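Local coordinates for protein uroporphyrin-III C-methyltransferase (Thermus thermophilus, PDB 1VE2) that probably methylates uroporphyrinogen III with S-adenosyl-L-methionine as methyl donor, an early step of modified tetrapyrrole biosynthesis, at residues D154-L159 / E174-E179. Residues are numbered along the deposited sequence; the frame is centred on the assembly and turned at random.
Sequences DTLVLL and ERFPPE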
ATOM      1  N   ASP A 154      -9.283 -13.698   2.994  1.00 18.92           N
ATOM      2  CA  ASP A 154      -8.489 -14.746   3.639  1.00 19.13           C
ATOM      3  C   ASP A 154      -7.634 -14.186   4.764  1.00 19.24           C
ATOM      4  O   ASP A 154      -7.373 -14.876   5.751  1.00 19.35           O
ATOM      5  CB  ASP A 154      -7.601 -15.458   2.624  1.00 19.42           C
ATOM      6  CG  ASP A 154      -8.404 -16.264   1.621  1.00 20.57           C
ATOM      7  OD1 ASP A 154      -9.568 -16.597   1.925  1.00 20.22           O
ATOM      8  OD2 ASP A 154      -7.873 -16.566   0.540  1.00 19.99           O
ATOM      9  N   THR A 155      -7.193 -12.942   4.598  1.00 19.11           N
ATOM     10  CA  THR A 155      -6.376 -12.254   5.597  1.00 18.38           C
ATOM     11  C   THR A 155      -7.044 -10.924   5.913  1.00 20.69           C
ATOM     12  O   THR A 155      -7.376 -10.158   5.004  1.00 18.08           O
ATOM     13  CB  THR A 155      -4.955 -11.937   5.076  1.00 19.37           C
ATOM     14  OG1 THR A 155      -4.294 -13.147   4.685  1.00 16.88           O
ATOM     15  CG2 THR A 155      -4.129 -11.235   6.168  1.00 19.01           C
ATOM     16  N   LEU A 156      -7.246 -10.646   7.199  1.00 18.76           N
ATOM     17  CA  LEU A 156      -7.855  -9.390   7.601  1.00 20.17           C
ATOM     18  C   LEU A 156      -6.864  -8.522   8.365  1.00 19.59           C
ATOM     19  O   LEU A 156      -6.209  -8.992   9.296  1.00 19.12           O
ATOM     20  CB  LEU A 156      -9.075  -9.646   8.478  1.00 21.20           C
ATOM     21  CG  LEU A 156      -9.717  -8.417   9.117  1.00 21.53           C
ATOM     22  CD1 LEU A 156     -10.277  -7.480   8.043  1.00 22.67           C
ATOM     23  CD2 LEU A 156     -10.831  -8.885  10.050  1.00 22.98           C
ATOM     24  N   VAL A 157      -6.746  -7.265   7.949  1.00 18.26           N
ATOM     25  CA  VAL A 157      -5.862  -6.310   8.608  1.00 18.35           C
ATOM     26  C   VAL A 157      -6.738  -5.224   9.223  1.00 19.48           C
ATOM     27  O   VAL A 157      -7.585  -4.636   8.547  1.00 17.98           O
ATOM     28  CB  VAL A 157      -4.879  -5.645   7.613  1.00 19.39           C
ATOM     29  CG1 VAL A 157      -3.937  -4.704   8.354  1.00 17.91           C
ATOM     30  CG2 VAL A 157      -4.090  -6.711   6.871  1.00 19.59           C
ATOM     31  N   LEU A 158      -6.563  -4.977  10.517  1.00 20.11           N
ATOM     32  CA  LEU A 158      -7.339  -3.937  11.180  1.00 22.94           C
ATOM     33  C   LEU A 158      -6.422  -2.873  11.758  1.00 22.92           C
ATOM     34  O   LEU A 158      -5.472  -3.174  12.479  1.00 22.65           O
ATOM     35  CB  LEU A 158      -8.208  -4.521  12.299  1.00 26.94           C
ATOM     36  CG  LEU A 158      -9.385  -5.392  11.855  1.00 28.66           C
ATOM     37  CD1 LEU A 158     -10.174  -5.834  13.088  1.00 32.99           C
ATOM     38  CD2 LEU A 158     -10.279  -4.612  10.906  1.00 28.79           C
ATOM     39  N   LEU A 159      -6.707  -1.623  11.420  1.00 25.70           N
ATOM     40  CA  LEU A 159      -5.922  -0.508  11.913  1.00 29.56           C
ATOM     41  C   LEU A 159      -6.553  -0.082  13.233  1.00 32.39           C
ATOM     42  O   LEU A 159      -7.777  -0.014  13.347  1.00 31.86           O
ATOM     43  CB  LEU A 159      -5.956   0.648  10.907  1.00 29.54           C
ATOM     44  CG  LEU A 159      -5.569   0.275   9.465  1.00 31.59           C
ATOM     45  CD1 LEU A 159      -5.796   1.448   8.527  1.00 31.26           C
ATOM     46  CD2 LEU A 159      -4.121  -0.155   9.422  1.00 32.57           C
ATOM     47  N   GLU A 174     -16.650 -13.867  14.186  1.00 41.58           N
ATOM     48  CA  GLU A 174     -17.679 -13.871  13.155  1.00 41.40           C
ATOM     49  C   GLU A 174     -17.055 -13.988  11.764  1.00 39.38           C
ATOM     50  O   GLU A 174     -17.766 -14.034  10.760  1.00 37.89           O
ATOM     51  CB  GLU A 174     -18.502 -12.586  13.221  1.00 44.84           C
ATOM     52  CG  GLU A 174     -19.200 -12.350  14.540  1.00 48.82           C
ATOM     53  CD  GLU A 174     -20.009 -11.072  14.531  1.00 51.59           C
ATOM     54  OE1 GLU A 174     -19.415  -9.988  14.338  1.00 53.29           O
ATOM     55  OE2 GLU A 174     -21.243 -11.153  14.713  1.00 53.25           O
ATOM     56  N   ARG A 175     -15.728 -14.032  11.712  1.00 36.71           N
ATOM     57  CA  ARG A 175     -15.016 -14.134  10.442  1.00 34.73           C
ATOM     58  C   ARG A 175     -13.958 -15.225  10.473  1.00 34.35           C
ATOM     59  O   ARG A 175     -13.639 -15.816   9.442  1.00 33.55           O
ATOM     60  CB  ARG A 175     -14.350 -12.796  10.105  1.00 32.80           C
ATOM     61  CG  ARG A 175     -15.324 -11.661   9.837  1.00 32.15           C
ATOM     62  CD  ARG A 175     -15.920 -11.748   8.442  1.00 32.04           C
ATOM     63  NE  ARG A 175     -16.878 -10.673   8.197  1.00 31.91           N
ATOM     64  CZ  ARG A 175     -18.178 -10.743   8.464  1.00 34.39           C
ATOM     65  NH1 ARG A 175     -18.695 -11.850   8.987  1.00 34.86           N
ATOM     66  NH2 ARG A 175     -18.967  -9.707   8.207  1.00 34.02           N
ATOM     67  N   PHE A 176     -13.418 -15.487  11.662  1.00 33.30           N
ATOM     68  CA  PHE A 176     -12.376 -16.495  11.830  1.00 32.96           C
ATOM     69  C   PHE A 176     -12.611 -17.380  13.051  1.00 34.76           C
ATOM     70  O   PHE A 176     -13.176 -16.939  14.052  1.00 34.50           O
ATOM     71  CB  PHE A 176     -11.020 -15.808  11.989  1.00 30.59           C
ATOM     72  CG  PHE A 176     -10.634 -14.954  10.818  1.00 29.01           C
ATOM     73  CD1 PHE A 176      -9.956 -15.503   9.736  1.00 27.04           C
ATOM     74  CD2 PHE A 176     -10.957 -13.600  10.789  1.00 27.35           C
ATOM     75  CE1 PHE A 176      -9.603 -14.715   8.646  1.00 25.93           C
ATOM     76  CE2 PHE A 176     -10.607 -12.806   9.699  1.00 26.35           C
ATOM     77  CZ  PHE A 176      -9.929 -13.367   8.630  1.00 26.49           C
ATOM     78  N   PRO A 177     -12.184 -18.646  12.976  1.00 36.23           N
ATOM     79  CA  PRO A 177     -12.369 -19.541  14.120  1.00 38.01           C
ATOM     80  C   PRO A 177     -11.413 -19.106  15.235  1.00 39.58           C
ATOM     81  O   PRO A 177     -10.407 -18.439  14.974  1.00 39.12           O
ATOM     82  CB  PRO A 177     -12.030 -20.908  13.541  1.00 38.19           C
ATOM     83  CG  PRO A 177     -11.029 -20.587  12.468  1.00 38.84           C
ATOM     84  CD  PRO A 177     -11.637 -19.375  11.818  1.00 36.80           C
ATOM     85  N   PRO A 178     -11.711 -19.478  16.490  1.00 40.30           N
ATOM     86  CA  PRO A 178     -10.860 -19.102  17.624  1.00 40.36           C
ATOM     87  C   PRO A 178      -9.400 -19.549  17.557  1.00 39.12           C
ATOM     88  O   PRO A 178      -8.550 -18.974  18.231  1.00 40.02           O
ATOM     89  CB  PRO A 178     -11.606 -19.690  18.822  1.00 40.74           C
ATOM     90  CG  PRO A 178     -12.277 -20.892  18.241  1.00 41.57           C
ATOM     91  CD  PRO A 178     -12.804 -20.366  16.927  1.00 41.12           C
ATOM     92  N   GLU A 179      -9.102 -20.559  16.745  1.00 39.26           N
ATOM     93  CA  GLU A 179      -7.730 -21.050  16.634  1.00 39.39           C
ATOM     94  C   GLU A 179      -6.889 -20.330  15.579  1.00 38.60           C
ATOM     95  O   GLU A 179      -5.688 -20.582  15.461  1.00 38.23           O
ATOM     96  CB  GLU A 179      -7.705 -22.553  16.320  1.00 41.77           C
ATOM     97  CG  GLU A 179      -9.042 -23.274  16.389  1.00 45.74           C
ATOM     98  CD  GLU A 179      -9.741 -23.361  15.042  1.00 46.31           C
ATOM     99  OE1 GLU A 179      -9.086 -23.729  14.039  1.00 47.46           O
ATOM    100  OE2 GLU A 179     -10.954 -23.076  14.994  1.00 48.39           O
TER
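F176 reaches from the loop that follows helix 168-173 to the beginning of strand 155-159 and sets the far end of its ring against L156 and the backbone of D154. On the leucine side, CE2 of F176 lies 3.7 Å from CB of L156, an oblique approach in which one methyl joins, CD2 of L156 standing 3.9 Å from the same CE2. L156 carries CG anti to its amide nitrogen (chi1 173°), and CD2, extended from CA, is the branch beside the ring. At the other ring corner the carbonyl oxygen of D154 meets the edge nearly in plane, 3.7 Å from CE1 of F176, facing the weakly positive rim of C-H bonds. The carboxylate of D154 turns elsewhere, its OD2 hydrogen-bonded to the backbone N of R136. V218, from the adjacent antiparallel strand 214-218, touches both F176 and L156, and L172 of helix 168-173 packs on L156, so the ring extends the apolar layer between this helix and the mixed sheet. Replacing F176 by an alanine would probably open a gap beside L156 and V218 and cost the loop its apolar hold on the strand. Mainly dispersion, with perhaps a faint electrostatic contribution from the carbonyl oxygen at the C-H edge, thus fastens the loop between helix 168-173 and strand 181-186 to the N-terminal end of an inner strand in the mixed sheet of the tetrapyrrole methylase fold.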